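Local atomic coordinates of colicin-B (Escherichia coli, PDB entry 1RH1), a protein that kills Escherichia coli and closely related bacteria by forming a channel in the cytoplasmic membrane, which depolarises it and dissipates cellular energy. Residues G16-V20 and P117-A121; E350-I355 and I497-F501; V192-A197 and D267-P273; R127-A131 and I288-L294; D317-V321 and K413-A417. One frame throughout, in Å; residues are numbered along the deposited sequence.

Contact 1: G16-V20 and P117-A121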
# COMPACT_ATOMS: atom_id res chain seq x y z
N GLY A 16 5.75 -1.83 6.35
CA GLY A 16 6.82 -1.95 5.35
C GLY A 16 6.88 -0.86 4.28
O GLY A 16 7.64 -1.01 3.32
N ASP A 17 6.14 0.26 4.50
CA ASP A 17 5.83 1.35 3.59
C ASP A 17 5.51 0.84 2.17
O ASP A 17 6.15 1.06 1.14
CB ASP A 17 6.97 2.42 3.60
CG ASP A 17 8.33 2.18 2.95
OD1 ASP A 17 8.66 2.93 2.03
OD2 ASP A 17 9.07 1.29 3.37
N THR A 18 4.39 0.10 2.29
CA THR A 18 3.62 -0.66 1.30
C THR A 18 4.29 -1.97 0.87
O THR A 18 3.91 -2.55 -0.16
CB THR A 18 3.33 0.18 -0.01
OG1 THR A 18 3.39 1.58 0.27
CG2 THR A 18 1.93 -0.18 -0.55
N MET A 19 5.24 -2.53 1.63
CA MET A 19 5.88 -3.77 1.19
C MET A 19 5.42 -5.04 1.90
O MET A 19 5.24 -5.07 3.12
CB MET A 19 7.38 -3.60 1.34
CG MET A 19 7.95 -2.68 0.28
SD MET A 19 9.59 -2.12 0.77
CE MET A 19 10.61 -3.37 0.04
N VAL A 20 5.22 -6.10 1.11
CA VAL A 20 4.81 -7.41 1.62
C VAL A 20 6.06 -8.22 1.95
O VAL A 20 7.11 -7.97 1.36
CB VAL A 20 3.93 -8.19 0.57
CG1 VAL A 20 2.93 -7.23 -0.08
CG2 VAL A 20 4.76 -8.77 -0.56
N PRO A 117 2.33 6.61 -6.84
CA PRO A 117 1.77 7.28 -5.70
C PRO A 117 1.35 6.33 -4.60
O PRO A 117 0.66 5.33 -4.81
CB PRO A 117 0.64 8.07 -6.28
CG PRO A 117 0.19 7.22 -7.44
CD PRO A 117 1.55 6.91 -8.03
N SER A 118 1.79 6.80 -3.44
CA SER A 118 1.67 6.26 -2.09
C SER A 118 2.66 5.14 -1.85
O SER A 118 2.48 4.29 -0.97
CB SER A 118 0.26 5.74 -1.82
OG SER A 118 0.09 4.41 -2.28
N ARG A 119 3.70 5.16 -2.68
CA ARG A 119 4.73 4.16 -2.63
C ARG A 119 6.05 4.84 -2.86
O ARG A 119 6.14 5.70 -3.74
CB ARG A 119 4.49 3.13 -3.71
CG ARG A 119 3.65 2.00 -3.16
CD ARG A 119 3.65 0.77 -4.06
NE ARG A 119 5.02 0.39 -4.36
CZ ARG A 119 5.73 -0.46 -3.63
NH1 ARG A 119 5.25 -1.08 -2.54
NH2 ARG A 119 6.98 -0.61 -3.99
N PRO A 120 7.09 4.45 -2.11
CA PRO A 120 8.36 5.13 -2.08
C PRO A 120 9.03 5.14 -3.46
O PRO A 120 8.54 4.48 -4.38
CB PRO A 120 9.10 4.39 -1.01
CG PRO A 120 8.69 2.99 -1.25
CD PRO A 120 7.22 3.17 -1.44
N ALA A 121 10.07 5.93 -3.65
CA ALA A 121 10.77 5.99 -4.92
C ALA A 121 12.20 5.53 -4.65
O ALA A 121 12.72 5.72 -3.54
CB ALA A 121 10.79 7.39 -5.44
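D17 meets P120 through one carboxylate oxygen, which leans on the proline ring with D17 OD1 3.3 Å from P120 CG. D17 CG sits between the backbone N and the carbonyl carbon (chi1 73°), a turn that carries OD1 to the ring, while OD2 is held by a salt bridge to R170. T18 comes next and points at segment 117-121. Its hydroxyl OG1 lies 3.1 Å from S118 O, at most a weak hydrogen bond, its proton having another acceptor within reach, and T18 CB packs against R119 at 3.4 Å from NH1. D17 to V20 belong to the TonB box, the short motif by which TonB-dependent colicins engage TonB during uptake; here it is folded against the protein's own loop. R119 is bent at chi3 (52°), bringing NH1 against T18 CB, with T18 O at the edge of the guanidinium. NE and NH2 have partners outside the two segments, E256 and G258 O, and Y259 makes a cation-pi contact. M19 adds its CG, 4.2 Å from R119 NH1 and near the guanidinium plane, and its side chain also touches M261. At V20 the chain enters strand 20-22, forming backbone hydrogen bonds with Y259 and M261 beside the parallel strand 260-262.

Contact 2: E350-I355 and I497-F501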
# COMPACT_ATOMS: atom_id res chain seq x y z
N GLU A 350 -29.75 11.56 1.21
CA GLU A 350 -29.55 10.27 1.87
C GLU A 350 -29.23 9.11 0.93
O GLU A 350 -28.26 8.40 1.20
CB GLU A 350 -30.78 9.85 2.66
CG GLU A 350 -31.06 10.56 3.96
CD GLU A 350 -30.18 10.08 5.10
OE1 GLU A 350 -29.16 10.72 5.39
OE2 GLU A 350 -30.51 9.05 5.70
N ILE A 351 -29.95 8.88 -0.18
CA ILE A 351 -29.62 7.76 -1.05
C ILE A 351 -28.27 8.02 -1.68
O ILE A 351 -27.41 7.14 -1.62
CB ILE A 351 -30.69 7.58 -2.14
CG1 ILE A 351 -32.00 7.19 -1.49
CG2 ILE A 351 -30.28 6.49 -3.10
CD1 ILE A 351 -33.12 6.68 -2.41
N ALA A 352 -28.02 9.23 -2.18
CA ALA A 352 -26.71 9.55 -2.70
C ALA A 352 -25.62 9.44 -1.64
O ALA A 352 -24.55 8.96 -1.96
CB ALA A 352 -26.71 10.93 -3.23
N GLU A 353 -25.86 9.83 -0.37
CA GLU A 353 -24.87 9.70 0.71
C GLU A 353 -24.53 8.23 0.89
O GLU A 353 -23.37 7.83 0.86
CB GLU A 353 -25.42 10.24 2.04
CG GLU A 353 -25.38 11.78 2.20
CD GLU A 353 -26.23 12.43 3.31
OE1 GLU A 353 -26.43 11.83 4.39
OE2 GLU A 353 -26.70 13.56 3.10
N ASN A 354 -25.57 7.39 1.00
CA ASN A 354 -25.41 5.96 1.11
C ASN A 354 -24.68 5.28 -0.04
O ASN A 354 -23.95 4.31 0.16
CB ASN A 354 -26.76 5.34 1.27
CG ASN A 354 -27.12 5.22 2.73
OD1 ASN A 354 -27.32 6.20 3.44
ND2 ASN A 354 -27.16 3.97 3.19
N ILE A 355 -24.89 5.78 -1.26
CA ILE A 355 -24.23 5.19 -2.40
C ILE A 355 -22.78 5.66 -2.38
O ILE A 355 -21.86 4.84 -2.57
CB ILE A 355 -24.93 5.62 -3.73
CG1 ILE A 355 -26.35 5.11 -3.78
CG2 ILE A 355 -24.20 5.01 -4.90
CD1 ILE A 355 -27.14 5.52 -5.04
N ILE A 497 -30.63 -0.73 -0.69
CA ILE A 497 -29.76 -0.09 0.28
C ILE A 497 -30.40 -0.19 1.64
O ILE A 497 -29.80 -0.69 2.60
CB ILE A 497 -29.51 1.42 -0.04
CG1 ILE A 497 -29.11 1.67 -1.49
CG2 ILE A 497 -28.37 1.87 0.86
CD1 ILE A 497 -28.81 3.11 -1.84
N ASP A 498 -31.64 0.24 1.70
CA ASP A 498 -32.29 0.28 2.98
C ASP A 498 -33.79 0.31 2.86
O ASP A 498 -34.31 0.84 1.89
CB ASP A 498 -31.80 1.51 3.69
CG ASP A 498 -31.74 1.36 5.19
OD1 ASP A 498 -30.67 1.64 5.73
OD2 ASP A 498 -32.73 0.98 5.82
N ASP A 499 -34.49 -0.23 3.86
CA ASP A 499 -35.94 -0.17 3.87
C ASP A 499 -36.37 1.19 4.40
O ASP A 499 -37.51 1.59 4.14
CB ASP A 499 -36.52 -1.30 4.74
CG ASP A 499 -38.05 -1.36 4.78
OD1 ASP A 499 -38.67 -1.73 3.79
OD2 ASP A 499 -38.62 -1.03 5.83
N LYS A 500 -35.50 1.92 5.13
CA LYS A 500 -35.78 3.27 5.59
C LYS A 500 -36.33 4.08 4.43
O LYS A 500 -37.48 4.51 4.44
CB LYS A 500 -34.55 4.06 6.08
CG LYS A 500 -33.74 3.58 7.28
CD LYS A 500 -34.60 3.18 8.49
CE LYS A 500 -33.75 2.57 9.62
NZ LYS A 500 -34.59 2.10 10.72
N PHE A 501 -35.54 4.11 3.35
CA PHE A 501 -35.83 4.84 2.13
C PHE A 501 -37.20 4.56 1.54
O PHE A 501 -37.84 5.49 1.05
CB PHE A 501 -34.74 4.53 1.12
CG PHE A 501 -33.33 4.88 1.59
CD1 PHE A 501 -33.11 5.93 2.50
CD2 PHE A 501 -32.25 4.16 1.08
CE1 PHE A 501 -31.81 6.24 2.89
CE2 PHE A 501 -30.96 4.49 1.49
CZ PHE A 501 -30.73 5.52 2.39
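F501 and I351 form the CH-pi contact of this pair: I351 CG1 lies 4.0 Å from the centroid of the F501 ring, only 11° off its normal. The opposite face of the ring carries D498 CB, offset toward the rim, so the phenyl group is held between two aliphatic groups. Its edge faces N354, whose CG is 3.6 Å from F501 CZ, and the amide stands almost upright to the ring with the two planes 86° apart. E350 contributes its CB at 3.8 Å from F501 CE1. F501 is carried into this place with CG beside its backbone N (chi1 -58°). Such packing belongs to the helical bundle of the pore-forming domain, in which a hydrophobic helical hairpin is buried among surrounding helices; I497 closes a segment predicted to span the membrane, and I493 of helix 479-495 touches both I351 and I355.

The remaining contacts are apolar. I497 CD1 rests against two isoleucines, 3.7 Å from I355 CG1 and 3.9 Å from I351 CG2, while I497 CG2 lies 3.8 Å from N354 CB. A capping bond inside 497-501 shapes the turn, where K500 N gives a nearly straight bond of 3.0 Å to D498 OD2. That oxygen is approached on its anti side, tilted out of the carboxylate plane, at the turn leading into helix 500-510.

Contact 3: V192-A197 and D267-P273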
# COMPACT_ATOMS: atom_id res chain seq x y z
N VAL A 192 11.53 4.25 10.81
CA VAL A 192 12.58 3.27 11.11
C VAL A 192 12.68 2.95 12.61
O VAL A 192 12.70 3.88 13.41
CB VAL A 192 13.94 3.82 10.58
CG1 VAL A 192 15.18 3.20 11.23
CG2 VAL A 192 14.04 3.43 9.12
N PRO A 193 12.79 1.72 13.10
CA PRO A 193 12.97 1.40 14.52
C PRO A 193 14.19 1.92 15.26
O PRO A 193 15.31 1.76 14.76
CB PRO A 193 12.93 -0.10 14.58
CG PRO A 193 13.31 -0.51 13.19
CD PRO A 193 12.57 0.51 12.33
N VAL A 194 13.98 2.58 16.41
CA VAL A 194 15.10 2.97 17.26
C VAL A 194 15.49 1.78 18.15
O VAL A 194 14.63 1.13 18.77
CB VAL A 194 14.67 4.19 18.10
CG1 VAL A 194 15.74 4.63 19.09
CG2 VAL A 194 14.44 5.32 17.14
N VAL A 195 16.78 1.39 18.13
CA VAL A 195 17.29 0.31 18.98
C VAL A 195 18.38 0.89 19.85
O VAL A 195 18.95 1.95 19.56
CB VAL A 195 17.93 -0.91 18.23
CG1 VAL A 195 16.90 -1.54 17.31
CG2 VAL A 195 19.16 -0.49 17.45
N ASP A 196 18.71 0.08 20.86
CA ASP A 196 19.65 0.49 21.90
C ASP A 196 21.01 -0.18 22.01
O ASP A 196 21.11 -1.39 22.24
CB ASP A 196 18.98 0.36 23.25
CG ASP A 196 19.24 1.62 24.05
OD1 ASP A 196 18.35 2.48 24.06
OD2 ASP A 196 20.32 1.73 24.65
N ALA A 197 22.05 0.65 21.87
CA ALA A 197 23.41 0.22 22.08
C ALA A 197 23.67 0.26 23.58
O ALA A 197 23.36 1.21 24.31
CB ALA A 197 24.37 1.16 21.39
N ASP A 267 17.09 -2.42 8.86
CA ASP A 267 17.75 -1.12 9.06
C ASP A 267 17.20 -0.50 10.34
O ASP A 267 16.00 -0.58 10.62
CB ASP A 267 17.50 -0.13 7.91
CG ASP A 267 16.07 0.18 7.45
OD1 ASP A 267 15.90 1.12 6.68
OD2 ASP A 267 15.14 -0.53 7.85
N VAL A 268 18.07 0.03 11.18
CA VAL A 268 17.63 0.60 12.45
C VAL A 268 18.42 1.85 12.77
O VAL A 268 19.41 2.15 12.10
CB VAL A 268 17.80 -0.38 13.64
CG1 VAL A 268 17.02 -1.66 13.44
CG2 VAL A 268 19.26 -0.76 13.77
N ILE A 269 18.02 2.60 13.79
CA ILE A 269 18.83 3.72 14.21
C ILE A 269 19.30 3.33 15.58
O ILE A 269 18.54 3.17 16.54
CB ILE A 269 17.99 5.01 14.21
CG1 ILE A 269 17.86 5.51 12.79
CG2 ILE A 269 18.65 6.09 15.05
CD1 ILE A 269 17.04 6.79 12.69
N VAL A 270 20.60 3.10 15.61
CA VAL A 270 21.28 2.70 16.83
C VAL A 270 21.57 3.97 17.59
O VAL A 270 22.25 4.87 17.10
CB VAL A 270 22.59 1.98 16.50
CG1 VAL A 270 23.24 1.61 17.80
CG2 VAL A 270 22.35 0.71 15.71
N ARG A 271 21.00 4.00 18.79
CA ARG A 271 21.14 5.08 19.76
C ARG A 271 22.15 4.72 20.87
O ARG A 271 21.95 3.74 21.60
CB ARG A 271 19.74 5.33 20.30
CG ARG A 271 19.61 6.31 21.44
CD ARG A 271 18.17 6.36 21.88
NE ARG A 271 17.88 7.74 22.17
CZ ARG A 271 16.86 8.11 22.94
NH1 ARG A 271 16.04 7.21 23.49
NH2 ARG A 271 16.66 9.43 23.14
N PHE A 272 23.24 5.45 21.05
CA PHE A 272 24.24 5.09 22.04
C PHE A 272 23.92 5.50 23.48
O PHE A 272 22.92 6.19 23.69
CB PHE A 272 25.55 5.67 21.54
CG PHE A 272 26.03 4.88 20.34
CD1 PHE A 272 26.83 3.76 20.52
CD2 PHE A 272 25.65 5.27 19.05
CE1 PHE A 272 27.26 3.03 19.42
CE2 PHE A 272 26.09 4.53 17.94
CZ PHE A 272 26.89 3.41 18.13
N PRO A 273 24.64 5.09 24.55
CA PRO A 273 24.22 5.30 25.92
C PRO A 273 24.28 6.71 26.46
O PRO A 273 24.93 7.61 25.93
CB PRO A 273 25.09 4.35 26.73
CG PRO A 273 25.35 3.23 25.79
CD PRO A 273 25.64 4.03 24.54
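D267 OD1 is gripped by two groups, through a salt bridge to R170 NE and a hydrogen bond with Y282 OH, and across the contact V192 CG2 closes over it at 3.8 Å. Next to this polar corner the backbones zip together. I269 N donates to P193 O at 3.0 Å, V195 N answers to I269 O, R271 N to V195 O, and A197 N to R271 O at 3.1 Å. All four bonds are nearly straight. I269, R271 and V195 each use both N and O, as in a parallel ladder.

Side chains alternate over the two faces. V195 and V270 share one: a V195 chi1 of -59° sets CG1 anti to the carbonyl carbon and leaves CG2 between N and C, where V195 CG2 lies 3.7 Å from V268 CG2 and 3.8 Å from V270 CG2, touching both, so that the three methyls form a compact cluster. On the face of V194 and I269, V192 CG1 reaches I269 CG1. At the end of the pair A197 CB sits 3.7 Å from F272 CD1 and also against V270 CG1, with its carbonyl near the P273 ring.

The short strand segments cross at -38°, a marked twist. Strand 189-201 is flanked beyond by 163-167 and strand 266-271 by 281-286, both antiparallel, so this parallel pair is an inner pairing of a mixed beta sheet.

Contact 4: R127-A131 and I288-L294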
# COMPACT_ATOMS: atom_id res chain seq x y z
N ARG A 127 25.20 -2.47 -7.15
CA ARG A 127 24.67 -3.67 -7.81
C ARG A 127 25.34 -4.91 -7.25
O ARG A 127 26.56 -4.96 -7.14
CB ARG A 127 24.93 -3.63 -9.31
CG ARG A 127 24.32 -4.77 -10.12
CD ARG A 127 24.56 -4.63 -11.61
NE ARG A 127 25.99 -4.58 -11.89
CZ ARG A 127 26.69 -5.65 -12.29
NH1 ARG A 127 26.11 -6.83 -12.47
NH2 ARG A 127 28.02 -5.56 -12.43
N LEU A 128 24.55 -5.91 -6.91
CA LEU A 128 25.04 -7.15 -6.32
C LEU A 128 25.08 -8.45 -7.15
O LEU A 128 24.10 -8.97 -7.70
CB LEU A 128 24.23 -7.37 -5.06
CG LEU A 128 24.67 -6.77 -3.74
CD1 LEU A 128 25.01 -5.30 -3.82
CD2 LEU A 128 23.54 -7.00 -2.82
N GLU A 129 26.30 -9.00 -7.20
CA GLU A 129 26.55 -10.29 -7.83
C GLU A 129 25.97 -11.33 -6.90
O GLU A 129 26.18 -11.20 -5.69
CB GLU A 129 28.01 -10.56 -7.98
CG GLU A 129 28.63 -9.50 -8.85
CD GLU A 129 30.13 -9.64 -9.05
OE1 GLU A 129 30.64 -9.09 -10.03
OE2 GLU A 129 30.79 -10.29 -8.24
N PRO A 130 25.25 -12.36 -7.39
CA PRO A 130 24.54 -13.31 -6.55
C PRO A 130 25.49 -14.16 -5.76
O PRO A 130 26.58 -14.48 -6.20
CB PRO A 130 23.70 -14.09 -7.51
CG PRO A 130 24.50 -14.05 -8.79
CD PRO A 130 25.06 -12.65 -8.81
N ALA A 131 25.08 -14.51 -4.55
CA ALA A 131 25.90 -15.35 -3.70
C ALA A 131 26.00 -16.75 -4.28
O ALA A 131 25.09 -17.20 -4.98
CB ALA A 131 25.29 -15.46 -2.33
N ILE A 288 22.81 -10.89 0.84
CA ILE A 288 23.14 -11.14 -0.57
C ILE A 288 22.42 -12.45 -0.94
O ILE A 288 22.76 -13.50 -0.38
CB ILE A 288 24.69 -11.34 -0.82
CG1 ILE A 288 25.51 -11.02 0.42
CG2 ILE A 288 25.18 -10.44 -1.92
CD1 ILE A 288 25.47 -12.14 1.52
N LEU A 289 21.37 -12.42 -1.80
CA LEU A 289 20.58 -13.57 -2.24
C LEU A 289 21.28 -14.33 -3.37
O LEU A 289 21.92 -13.75 -4.25
CB LEU A 289 19.19 -13.07 -2.69
CG LEU A 289 17.90 -13.19 -1.85
CD1 LEU A 289 17.95 -12.49 -0.52
CD2 LEU A 289 16.82 -12.46 -2.60
N ASP A 290 21.17 -15.67 -3.36
CA ASP A 290 21.78 -16.55 -4.36
C ASP A 290 20.91 -16.77 -5.59
O ASP A 290 19.71 -16.51 -5.54
CB ASP A 290 22.13 -17.93 -3.75
CG ASP A 290 21.04 -18.70 -3.01
OD1 ASP A 290 20.31 -18.11 -2.20
OD2 ASP A 290 20.96 -19.92 -3.22
N SER A 291 21.47 -17.26 -6.70
CA SER A 291 20.76 -17.44 -7.96
C SER A 291 19.36 -17.98 -8.10
O SER A 291 18.63 -17.57 -9.02
CB SER A 291 21.62 -18.25 -8.86
OG SER A 291 22.17 -17.32 -9.77
N ASN A 292 18.96 -18.91 -7.25
CA ASN A 292 17.60 -19.41 -7.33
C ASN A 292 16.69 -18.73 -6.35
O ASN A 292 15.47 -18.75 -6.49
CB ASN A 292 17.60 -20.95 -7.13
CG ASN A 292 18.00 -21.68 -8.43
OD1 ASN A 292 18.78 -22.65 -8.44
ND2 ASN A 292 17.49 -21.22 -9.59
N SER A 293 17.28 -18.04 -5.38
CA SER A 293 16.52 -17.24 -4.44
C SER A 293 16.10 -15.93 -5.11
O SER A 293 15.02 -15.41 -4.86
CB SER A 293 17.41 -17.05 -3.25
OG SER A 293 16.59 -16.64 -2.18
N LEU A 294 16.92 -15.40 -6.02
CA LEU A 294 16.63 -14.23 -6.85
C LEU A 294 15.38 -14.42 -7.69
O LEU A 294 14.46 -13.61 -7.59
CB LEU A 294 17.82 -13.96 -7.75
CG LEU A 294 19.06 -13.60 -6.98
CD1 LEU A 294 20.27 -13.68 -7.82
CD2 LEU A 294 18.89 -12.22 -6.48
O HOH W 1 22.30 -10.84 -5.50
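I288 comes against segment 127-131 from its CB onward. I288 CB stands 4.4 Å from A131 CB, and from it the CG2 branch reaches farthest across, lying 3.9 Å from L128 CD2 and 4.0 Å from E129 O. The other branch takes a different course: CG1 nearly eclipses the backbone N (chi1 -9°), and CD1 is directed off the segment. The L128 and I288 side chains cross at about a right angle, I288 CG2 meeting L128 CD2 with L128 CG just behind.

A second apolar meeting lies at P130, whose CB is 3.5 Å from L294 CD1, with S291 OG beside the same ring. Between the two patches runs the backbone of L289. A131 N donates to L289 O at 3.3 Å, but the donor stands 50° out of the carbonyl plane and so misses the lone pair. L289 O also takes a bond from a water at 3.2 Å, which gives a weak one to L128 O, and P130 CA comes near it through a CA-H...O contact. The L289 side chain turns the other way, against W22 and Q180.

The contact joins the end of strand 121-128 to the start of the long helix 291-340. Because the L289 carbonyl is shared between a long bond off the lone pair and a water, the polar link is probably weak, and the fit rests largely on methyl packing.

Contact 5: D317-V321 and K413-A417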
# COMPACT_ATOMS: atom_id res chain seq x y z
N ASP A 317 -11.75 2.90 -9.99
CA ASP A 317 -12.93 2.82 -10.84
C ASP A 317 -14.22 2.66 -10.03
O ASP A 317 -15.24 3.23 -10.41
CB ASP A 317 -12.76 1.66 -11.81
CG ASP A 317 -11.69 1.82 -12.91
OD1 ASP A 317 -10.98 2.83 -12.96
OD2 ASP A 317 -11.58 0.92 -13.75
N GLU A 318 -14.17 1.99 -8.86
CA GLU A 318 -15.34 1.85 -8.01
C GLU A 318 -15.72 3.22 -7.45
O GLU A 318 -16.88 3.62 -7.52
CB GLU A 318 -15.06 0.85 -6.86
CG GLU A 318 -16.26 0.34 -6.04
CD GLU A 318 -16.06 -1.04 -5.38
OE1 GLU A 318 -16.58 -1.28 -4.28
OE2 GLU A 318 -15.41 -1.91 -5.97
N LYS A 319 -14.71 3.96 -6.98
CA LYS A 319 -14.88 5.30 -6.44
C LYS A 319 -15.45 6.30 -7.44
O LYS A 319 -16.26 7.16 -7.07
CB LYS A 319 -13.52 5.78 -5.95
CG LYS A 319 -13.39 7.17 -5.36
CD LYS A 319 -14.00 7.19 -3.97
CE LYS A 319 -13.10 8.00 -3.01
NZ LYS A 319 -13.36 7.67 -1.61
N THR A 320 -15.07 6.19 -8.73
CA THR A 320 -15.54 7.14 -9.71
C THR A 320 -16.98 6.85 -10.11
O THR A 320 -17.70 7.81 -10.39
CB THR A 320 -14.65 7.16 -11.01
OG1 THR A 320 -15.09 6.11 -11.85
CG2 THR A 320 -13.17 6.97 -10.73
N VAL A 321 -17.44 5.59 -10.17
CA VAL A 321 -18.84 5.35 -10.55
C VAL A 321 -19.75 5.64 -9.38
O VAL A 321 -20.89 6.05 -9.55
CB VAL A 321 -19.08 3.89 -11.06
CG1 VAL A 321 -18.05 3.67 -12.13
CG2 VAL A 321 -18.91 2.79 -10.03
N LYS A 413 -14.72 8.14 -16.83
CA LYS A 413 -14.03 6.83 -16.79
C LYS A 413 -14.82 5.79 -15.95
O LYS A 413 -14.33 4.86 -15.31
CB LYS A 413 -12.61 7.06 -16.21
CG LYS A 413 -11.43 6.89 -17.17
CD LYS A 413 -10.20 7.55 -16.55
CE LYS A 413 -9.98 8.99 -17.05
NZ LYS A 413 -11.11 9.85 -16.78
N THR A 414 -16.11 5.99 -16.09
CA THR A 414 -17.18 5.36 -15.36
C THR A 414 -17.57 3.89 -15.69
O THR A 414 -18.34 3.77 -16.64
CB THR A 414 -18.36 6.33 -15.55
OG1 THR A 414 -17.88 7.66 -15.41
CG2 THR A 414 -19.45 6.08 -14.53
N PHE A 415 -17.08 2.80 -15.00
CA PHE A 415 -17.42 1.33 -15.02
C PHE A 415 -16.38 0.28 -15.48
O PHE A 415 -15.94 -0.44 -14.58
CB PHE A 415 -18.69 0.90 -15.87
CG PHE A 415 -20.08 1.50 -15.64
CD1 PHE A 415 -20.65 1.55 -14.38
CD2 PHE A 415 -20.76 2.03 -16.75
CE1 PHE A 415 -21.90 2.15 -14.23
CE2 PHE A 415 -22.01 2.62 -16.59
CZ PHE A 415 -22.58 2.68 -15.33
N LYS A 416 -16.09 0.16 -16.83
CA LYS A 416 -15.14 -0.67 -17.65
C LYS A 416 -15.78 -1.68 -18.65
O LYS A 416 -16.60 -2.49 -18.23
CB LYS A 416 -14.13 -1.49 -16.78
CG LYS A 416 -12.82 -2.07 -17.39
CD LYS A 416 -11.74 -1.03 -17.81
CE LYS A 416 -10.93 -0.38 -16.67
NZ LYS A 416 -10.22 0.82 -17.09
N ALA A 417 -15.43 -1.70 -19.96
CA ALA A 417 -15.95 -2.60 -21.03
C ALA A 417 -17.44 -2.66 -21.43
O ALA A 417 -18.26 -3.05 -20.59
CB ALA A 417 -15.58 -4.05 -20.75
O HOH W 2 -13.41 2.60 -16.19
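D317 and K416 are brought together by torsions on both sides: D317 CG stands beside its backbone N, anti to the carbonyl carbon (chi1 -69°), and the K416 chain folds twice, at chi2 (68°) and chi3 (76°), so that its ammonium turns back toward the helix. The setting is the helical bundle of the pore-forming domain, where the long helix 291-340 runs past a loop that precedes helix 420-435.

The resulting salt bridge is long, with D317 OD2 3.6 Å from K416 NZ; the neighbouring K416 CE is closer to D317 OD2, at 3.3 Å. A water helps to join the same carboxylate to the loop: it gives a bond of 2.6 Å to K413 O and a weak one to D317 OD2. This loose ionic and watery link lies where K413 and K416 are exposed.

Toward V321 the contact is apolar. V321 CG1 is turned to the loop, and its approach to F415 N, at 3.2 Å, is short and doubtful. The packing rests instead on the same methyl, V321 CG1, meeting T414 CG2 at 3.7 Å and F415 CD1 at 4.0 Å. F415 is in turn stacked on Y420 and packed against L463 and L466 of helix 457-472, so the helix 291-340, the loop and helix 457-472 come together at this ring.

On the helix, T320 OG1 donates to D317 O at 3.2 Å, and V321 N donates to that oxygen as well; the two donors reach it from the same face of the carbonyl plane.

How the contacts relate
Contacts 1, 3 and 4 belong to the amino-terminal part of the protein, contacts 2 and 5 to the pore-forming domain. Helix 291-340 spans the two, since contact 4 uses its start and contact 5 a later turn, and their centres lie about 42 Å apart. Contact 3 is nested inside the loop closed by contact 4. R170 ties contact 1 to contact 3, making salt bridges to D17 in the TonB box and to D267 in the sheet, although the centres of the two contacts are about 22 Å apart. Within the pore domain contacts 2 and 5 alternate along the chain, with nearest atoms about 6 Å apart. The centres of contacts 1 and 2 lie about 36 Å apart.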